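Local coordinates for Tlr1789 protein (Thermosynechococcus elongatus, PDB 2X8X) that belongs to the Omp85 family of outer-membrane proteins and probably takes part in membrane protein targeting, this piece being its N-terminal POTRA region, at residues L22-Q25 with V26-T29; E97-A100 with P101-G104; T194-A197 with D198-L202. One frame throughout, in Å; residues are numbered along the deposited sequence.

Interaction 1: residues L22-Q25 with V26-T29; sequences LVYQ and VIST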
loop_
_atom_site.group_PDB
_atom_site.type_symbol
_atom_site.label_atom_id
_atom_site.label_comp_id
_atom_site.label_asym_id
_atom_site.label_seq_id
_atom_site.Cartn_x
_atom_site.Cartn_y
_atom_site.Cartn_z
ATOM N N LEU A 22 -0.136 -12.336 25.072
ATOM C CA LEU A 22 -1.148 -11.994 24.055
ATOM C C LEU A 22 -1.907 -13.185 23.484
ATOM O O LEU A 22 -3.120 -13.093 23.352
ATOM C CB LEU A 22 -0.523 -11.182 22.916
ATOM C CG LEU A 22 -1.488 -10.795 21.800
ATOM C CD1 LEU A 22 -2.441 -9.614 22.239
ATOM C CD2 LEU A 22 -0.658 -10.485 20.556
ATOM N N VAL A 23 -1.185 -14.257 23.126
ATOM C CA VAL A 23 -1.758 -15.503 22.660
ATOM C C VAL A 23 -2.733 -16.060 23.699
ATOM O O VAL A 23 -3.873 -16.432 23.358
ATOM C CB VAL A 23 -0.649 -16.561 22.324
ATOM C CG1 VAL A 23 -1.253 -17.931 21.903
ATOM C CG2 VAL A 23 0.262 -16.040 21.212
ATOM N N TYR A 24 -2.310 -16.112 24.961
ATOM C CA TYR A 24 -3.228 -16.602 25.999
ATOM C C TYR A 24 -4.459 -15.739 26.140
ATOM O O TYR A 24 -5.519 -16.248 26.408
ATOM C CB TYR A 24 -2.553 -16.685 27.353
ATOM C CG TYR A 24 -1.737 -17.932 27.509
ATOM C CD1 TYR A 24 -2.348 -19.198 27.474
ATOM C CD2 TYR A 24 -0.358 -17.863 27.698
ATOM C CE1 TYR A 24 -1.582 -20.358 27.603
ATOM C CE2 TYR A 24 0.409 -19.018 27.858
ATOM C CZ TYR A 24 -0.213 -20.247 27.794
ATOM O OH TYR A 24 0.544 -21.383 27.913
ATOM N N GLN A 25 -4.301 -14.430 25.998
ATOM C CA GLN A 25 -5.362 -13.436 26.128
ATOM C C GLN A 25 -6.414 -13.657 25.029
ATOM O O GLN A 25 -7.567 -13.504 25.277
ATOM C CB GLN A 25 -4.670 -12.079 25.979
ATOM C CG GLN A 25 -5.397 -10.750 26.228
ATOM C CD GLN A 25 -4.381 -9.573 26.533
ATOM O OE1 GLN A 25 -3.291 -9.497 25.939
ATOM N NE2 GLN A 25 -4.756 -8.663 27.458
ATOM N N VAL A 26 -6.017 -14.036 23.808
ATOM C CA VAL A 26 -6.956 -14.013 22.672
ATOM C C VAL A 26 -7.651 -15.363 22.415
ATOM O O VAL A 26 -8.662 -15.424 21.762
ATOM C CB VAL A 26 -6.287 -13.488 21.351
ATOM C CG1 VAL A 26 -5.591 -12.146 21.563
ATOM C CG2 VAL A 26 -5.280 -14.434 20.867
ATOM N N ILE A 27 -7.115 -16.445 22.923
ATOM C CA ILE A 27 -7.743 -17.762 22.693
ATOM C C ILE A 27 -8.815 -18.008 23.757
ATOM O O ILE A 27 -8.803 -17.364 24.817
ATOM C CB ILE A 27 -6.715 -18.928 22.714
ATOM C CG1 ILE A 27 -6.170 -19.108 24.140
ATOM C CG2 ILE A 27 -5.647 -18.714 21.549
ATOM C CD1 ILE A 27 -4.920 -20.001 24.322
ATOM N N SER A 28 -9.751 -18.907 23.484
ATOM C CA SER A 28 -10.723 -19.198 24.506
ATOM C C SER A 28 -10.414 -20.529 25.173
ATOM O O SER A 28 -10.965 -20.813 26.216
ATOM C CB SER A 28 -12.151 -19.165 23.936
ATOM O OG SER A 28 -12.242 -20.118 22.863
ATOM N N THR A 29 -9.567 -21.355 24.555
ATOM C CA THR A 29 -9.268 -22.679 25.102
ATOM C C THR A 29 -8.333 -22.543 26.312
ATOM O O THR A 29 -7.239 -21.930 26.234
ATOM C CB THR A 29 -8.717 -23.666 24.019
ATOM O OG1 THR A 29 -9.608 -23.691 22.874
ATOM C CG2 THR A 29 -8.630 -25.069 24.613
#
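Helix 17-26 ends where the amides of Val26 and Ile27 both turn to the carbonyl of Val23: Ile27 N gives a 3.3 Å bond to Val23 O that approaches nearly in line with the C=O bond (161°), whereas Val26 N, 3.2 Å from the same Val23 O, stands well above the carbonyl plane. A further link from Val26 N to Leu22 O is weak and bent, so the amide of Val26 is shared between two carbonyls at the closing turn. After it the backbone of Ile27 swings to an extended conformation, and the chain leaves the helix. Leu22 and Val26 sit one turn apart, and their methyls meet at an angle, Leu22 CD1 lying 4.1 Å from Val26 CG1. Such a helix, laid with its neighbour 37-48 against a small mixed sheet, is characteristic of a POTRA domain, and Ile27 lies at the interface between the helices and the sheet. With CG1 wedged between its own N and carbonyl carbon (chi1 68°), Ile27 sets CG2 3.4 Å from Val23 O and sends CD1 alongside the Tyr24 ring, 4.1 Å from Tyr24 CD1. The two side chains point the same way, toward strand 5-13, where Ile27 rests on Val10 and the Tyr24 hydroxyl bonds to the Val10 carbonyl. Val23 and Ile27 also pack on Ile47 of helix 37-48, Val23 touching Val12 of the strand as well, and Asp43 of that helix receives the Ser28 amide and the Thr29 hydroxyl.

Interaction 2: residues E97-A100 with P101-G104; sequences EIFA and PQIG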
loop_
_atom_site.group_PDB
_atom_site.type_symbol
_atom_site.label_atom_id
_atom_site.label_comp_id
_atom_site.label_asym_id
_atom_site.label_seq_id
_atom_site.Cartn_x
_atom_site.Cartn_y
_atom_site.Cartn_z
ATOM N N GLU A 97 11.363 7.820 8.813
ATOM C CA GLU A 97 10.582 8.540 9.829
ATOM C C GLU A 97 9.160 7.947 10.065
ATOM O O GLU A 97 8.728 7.758 11.205
ATOM C CB GLU A 97 10.574 10.002 9.420
ATOM C CG GLU A 97 9.529 10.902 10.026
ATOM C CD GLU A 97 9.510 12.272 9.304
ATOM O OE1 GLU A 97 10.446 12.545 8.474
ATOM O OE2 GLU A 97 8.569 13.067 9.573
ATOM N N ILE A 98 8.403 7.662 9.009
ATOM C CA ILE A 98 7.079 6.989 9.180
ATOM C C ILE A 98 7.130 5.689 10.004
ATOM O O ILE A 98 6.332 5.483 10.932
ATOM C CB ILE A 98 6.384 6.748 7.774
ATOM C CG1 ILE A 98 5.982 8.086 7.189
ATOM C CG2 ILE A 98 5.182 5.720 7.847
ATOM C CD1 ILE A 98 5.750 7.989 5.658
ATOM N N PHE A 99 8.138 4.874 9.745
ATOM C CA PHE A 99 8.218 3.577 10.328
ATOM C C PHE A 99 9.103 3.518 11.590
ATOM O O PHE A 99 9.020 2.516 12.278
ATOM C CB PHE A 99 8.597 2.471 9.278
ATOM C CG PHE A 99 7.536 2.233 8.233
ATOM C CD1 PHE A 99 7.598 2.897 7.008
ATOM C CD2 PHE A 99 6.463 1.370 8.446
ATOM C CE1 PHE A 99 6.611 2.706 6.028
ATOM C CE2 PHE A 99 5.521 1.170 7.465
ATOM C CZ PHE A 99 5.586 1.842 6.243
ATOM N N ALA A 100 9.879 4.568 11.923
ATOM C CA ALA A 100 10.700 4.593 13.192
ATOM C C ALA A 100 10.024 4.005 14.445
ATOM O O ALA A 100 10.704 3.257 15.184
ATOM C CB ALA A 100 11.303 6.042 13.502
ATOM N N PRO A 101 8.701 4.306 14.699
ATOM C CA PRO A 101 8.152 3.782 15.968
ATOM C C PRO A 101 8.061 2.239 16.050
ATOM O O PRO A 101 7.946 1.660 17.157
ATOM C CB PRO A 101 6.755 4.398 16.040
ATOM C CG PRO A 101 6.911 5.816 15.276
ATOM C CD PRO A 101 7.813 5.340 14.085
ATOM N N GLN A 102 8.110 1.596 14.890
ATOM C CA GLN A 102 7.951 0.140 14.778
ATOM C C GLN A 102 9.271 -0.650 14.812
ATOM O O GLN A 102 9.259 -1.908 14.943
ATOM C CB GLN A 102 7.210 -0.205 13.465
ATOM C CG GLN A 102 5.794 0.336 13.453
ATOM C CD GLN A 102 5.067 0.069 12.130
ATOM O OE1 GLN A 102 4.510 1.007 11.528
ATOM N NE2 GLN A 102 5.074 -1.161 11.671
ATOM N N ILE A 103 10.383 0.066 14.640
ATOM C CA ILE A 103 11.681 -0.610 14.421
ATOM C C ILE A 103 12.126 -1.156 15.786
ATOM O O ILE A 103 11.907 -0.478 16.774
ATOM C CB ILE A 103 12.690 0.364 13.770
ATOM C CG1 ILE A 103 12.387 0.440 12.245
ATOM C CG2 ILE A 103 14.146 -0.188 13.915
ATOM C CD1 ILE A 103 12.628 1.745 11.655
ATOM N N GLY A 104 12.601 -2.414 15.883
ATOM C CA GLY A 104 13.059 -2.986 17.134
ATOM C C GLY A 104 12.047 -3.839 17.861
ATOM O O GLY A 104 12.379 -4.390 18.936
HETATM O O HOH W 1 11.773 2.775 17.521
#
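Gln102 and Ile103 turn their amides back to the carbonyls of Phe99 and Ala100, tying the last part of helix 92-99 to the turn that follows. Gln102 N reaches Phe99 O at 2.9 Å with the donor tilted 35° from the carbonyl plane, and Ile103 N reaches Ala100 O at 3.3 Å from well above the plane of the Ala100 carbonyl. Both join residues three apart, the spacing of a 3-10 turn, and Pro101, with no N-H to give, sits within it. A water adds a second donor to Ala100 O at 2.6 Å and bonds weakly to Ile103 O. In the middle POTRA unit, of the ShlB type, this tight turn brings the chain out of its first helix toward helix 109-125, the pair of helices that lies over the sheet. Apolar contacts follow from the same bend. Ala100 CB lies 3.6 Å from Pro101 CD, and the end of Ile103 folds back so that its CD1 comes 3.8 Å from Ala100 CA. Phe99 and Gln102 run side by side; CG of each is turned beside its own backbone N (chi1 -67° and -64°). One face of the phenyl ring receives Ile98 CG2, while Leu112 of helix 109-125 also touches the ring.

Interaction 3: residues T194-A197 with D198-L202; sequences TVQA and DLRRL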
loop_
_atom_site.group_PDB
_atom_site.type_symbol
_atom_site.label_atom_id
_atom_site.label_comp_id
_atom_site.label_asym_id
_atom_site.label_seq_id
_atom_site.Cartn_x
_atom_site.Cartn_y
_atom_site.Cartn_z
ATOM N N THR A 194 -0.151 21.384 -9.841
ATOM C CA THR A 194 0.633 21.846 -11.006
ATOM C C THR A 194 -0.178 21.730 -12.283
ATOM O O THR A 194 -0.137 22.665 -13.079
ATOM C CB THR A 194 1.966 21.068 -11.235
ATOM O OG1 THR A 194 2.567 20.759 -9.981
ATOM C CG2 THR A 194 2.931 21.917 -12.122
ATOM N N VAL A 195 -0.912 20.618 -12.471
ATOM C CA VAL A 195 -1.822 20.524 -13.623
ATOM C C VAL A 195 -2.838 21.688 -13.723
ATOM O O VAL A 195 -3.020 22.297 -14.798
ATOM C CB VAL A 195 -2.586 19.174 -13.718
ATOM C CG1 VAL A 195 -3.528 19.211 -14.904
ATOM C CG2 VAL A 195 -1.624 17.990 -13.839
ATOM N N GLN A 196 -3.469 21.993 -12.597
ATOM C CA GLN A 196 -4.370 23.136 -12.461
ATOM C C GLN A 196 -3.763 24.422 -12.879
ATOM O O GLN A 196 -4.396 25.154 -13.646
ATOM C CB GLN A 196 -4.753 23.385 -11.009
ATOM C CG GLN A 196 -5.359 22.256 -10.335
ATOM C CD GLN A 196 -6.683 21.920 -10.873
ATOM O OE1 GLN A 196 -6.814 21.455 -12.017
ATOM N NE2 GLN A 196 -7.715 22.121 -10.036
ATOM N N ALA A 197 -2.608 24.720 -12.275
ATOM C CA ALA A 197 -1.841 25.911 -12.561
ATOM C C ALA A 197 -1.485 26.020 -14.045
ATOM O O ALA A 197 -1.547 27.115 -14.660
ATOM C CB ALA A 197 -0.567 25.936 -11.670
ATOM N N ASP A 198 -1.133 24.884 -14.607
ATOM C CA ASP A 198 -0.742 24.817 -16.007
ATOM C C ASP A 198 -1.970 25.151 -16.870
ATOM O O ASP A 198 -1.841 25.883 -17.843
ATOM C CB ASP A 198 -0.334 23.377 -16.400
ATOM C CG ASP A 198 1.109 22.985 -15.942
ATOM O OD1 ASP A 198 1.911 23.844 -15.473
ATOM O OD2 ASP A 198 1.427 21.773 -16.072
ATOM N N LEU A 199 -3.134 24.581 -16.541
ATOM C CA LEU A 199 -4.336 24.792 -17.337
ATOM C C LEU A 199 -4.817 26.292 -17.280
ATOM O O LEU A 199 -5.327 26.865 -18.270
ATOM C CB LEU A 199 -5.453 23.863 -16.859
ATOM C CG LEU A 199 -5.334 22.369 -17.164
ATOM C CD1 LEU A 199 -6.479 21.668 -16.449
ATOM C CD2 LEU A 199 -5.446 22.227 -18.680
ATOM N N ARG A 200 -4.673 26.908 -16.111
ATOM C CA ARG A 200 -4.869 28.349 -15.926
ATOM C C ARG A 200 -3.938 29.195 -16.776
ATOM O O ARG A 200 -4.390 30.178 -17.409
ATOM C CB ARG A 200 -4.826 28.720 -14.430
ATOM C CG ARG A 200 -6.137 28.183 -13.775
ATOM C CD ARG A 200 -6.395 28.709 -12.346
ATOM N NE ARG A 200 -5.209 28.472 -11.502
ATOM C CZ ARG A 200 -5.043 27.443 -10.656
ATOM N NH1 ARG A 200 -5.996 26.519 -10.509
ATOM N NH2 ARG A 200 -3.912 27.349 -9.946
ATOM N N ARG A 201 -2.676 28.784 -16.888
ATOM C CA ARG A 201 -1.756 29.497 -17.790
ATOM C C ARG A 201 -2.143 29.283 -19.223
ATOM O O ARG A 201 -2.019 30.198 -20.024
ATOM C CB ARG A 201 -0.259 29.101 -17.577
ATOM C CG ARG A 201 0.396 29.813 -16.403
ATOM C CD ARG A 201 1.907 29.474 -16.251
ATOM N NE ARG A 201 2.096 28.049 -15.982
ATOM C CZ ARG A 201 2.130 27.473 -14.776
ATOM N NH1 ARG A 201 2.016 28.183 -13.659
ATOM N NH2 ARG A 201 2.308 26.164 -14.677
ATOM N N LEU A 202 -2.599 28.071 -19.564
ATOM C CA LEU A 202 -3.055 27.834 -20.950
ATOM C C LEU A 202 -4.301 28.708 -21.221
ATOM O O LEU A 202 -4.434 29.307 -22.302
ATOM C CB LEU A 202 -3.298 26.341 -21.242
ATOM C CG LEU A 202 -1.984 25.511 -21.238
ATOM C CD1 LEU A 202 -2.364 24.016 -21.394
ATOM C CD2 LEU A 202 -0.940 26.014 -22.297
#
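Ala197 lies beneath two arginines of the next turn in helix 192-205. The guanidinium of Arg201 spreads one face over Ala197 O, which stands 3.7 Å above its plane and over its centre, while the same oxygen accepts Arg201 N at 3.0 Å. The chain of Arg201 bends at chi3 (-62°), which folds the guanidinium back along the helix toward Asp198. Arg200 doubles back in the same manner: Arg200 NH2 comes 3.6 Å from Ala197 CA, Arg200 NH1 lies 3.4 Å from Gln196 CB, and Gln196 O and Ala197 N sit under one guanidinium face, nearer its rim.

Asp198 is buried. Its amide is held by Thr194 O at 2.9 Å, and its carboxylate lies alongside the Thr194 side chain, both pointing the same way. Asp198 OD1 and Arg201 NH2 form a salt bridge, though the modelled separation is too short for its exact length to be trusted. The Asp183 amide and the Thr184 hydroxyl also bind the carboxylate, whereas Arg201 NE bonds to Glu181 O; the charged pair thus joins the helix to the preceding loop.

On another side of the helix, Val195 CG1 meets Leu199 CD1 at 4.1 Å, the two side chains lying side by side and pointing the same way. These two turn to the sheet of this third POTRA unit, Val195 packing on Val213 and Leu199 on both Val211 and Val213 of strand 208-217.

In the fold
The three interactions follow one another along the chain, each in a different POTRA-type repeat with its own small mixed sheet. Interaction 1 closes helix 17-26, interaction 2 lies at the C-terminal end of helix 92-99 and the turn after it, and interaction 3 lies within helix 192-205. None touches another: centres are about 27 Å apart for interactions 1 and 2, about 38 Å for 2 and 3, and about 57 Å for 1 and 3, which sit on opposite sides of the chain's centre. These separations fit an elongated row of three units. Each contact is therefore local to its own unit, as suits a chain built of successive POTRA-type modules.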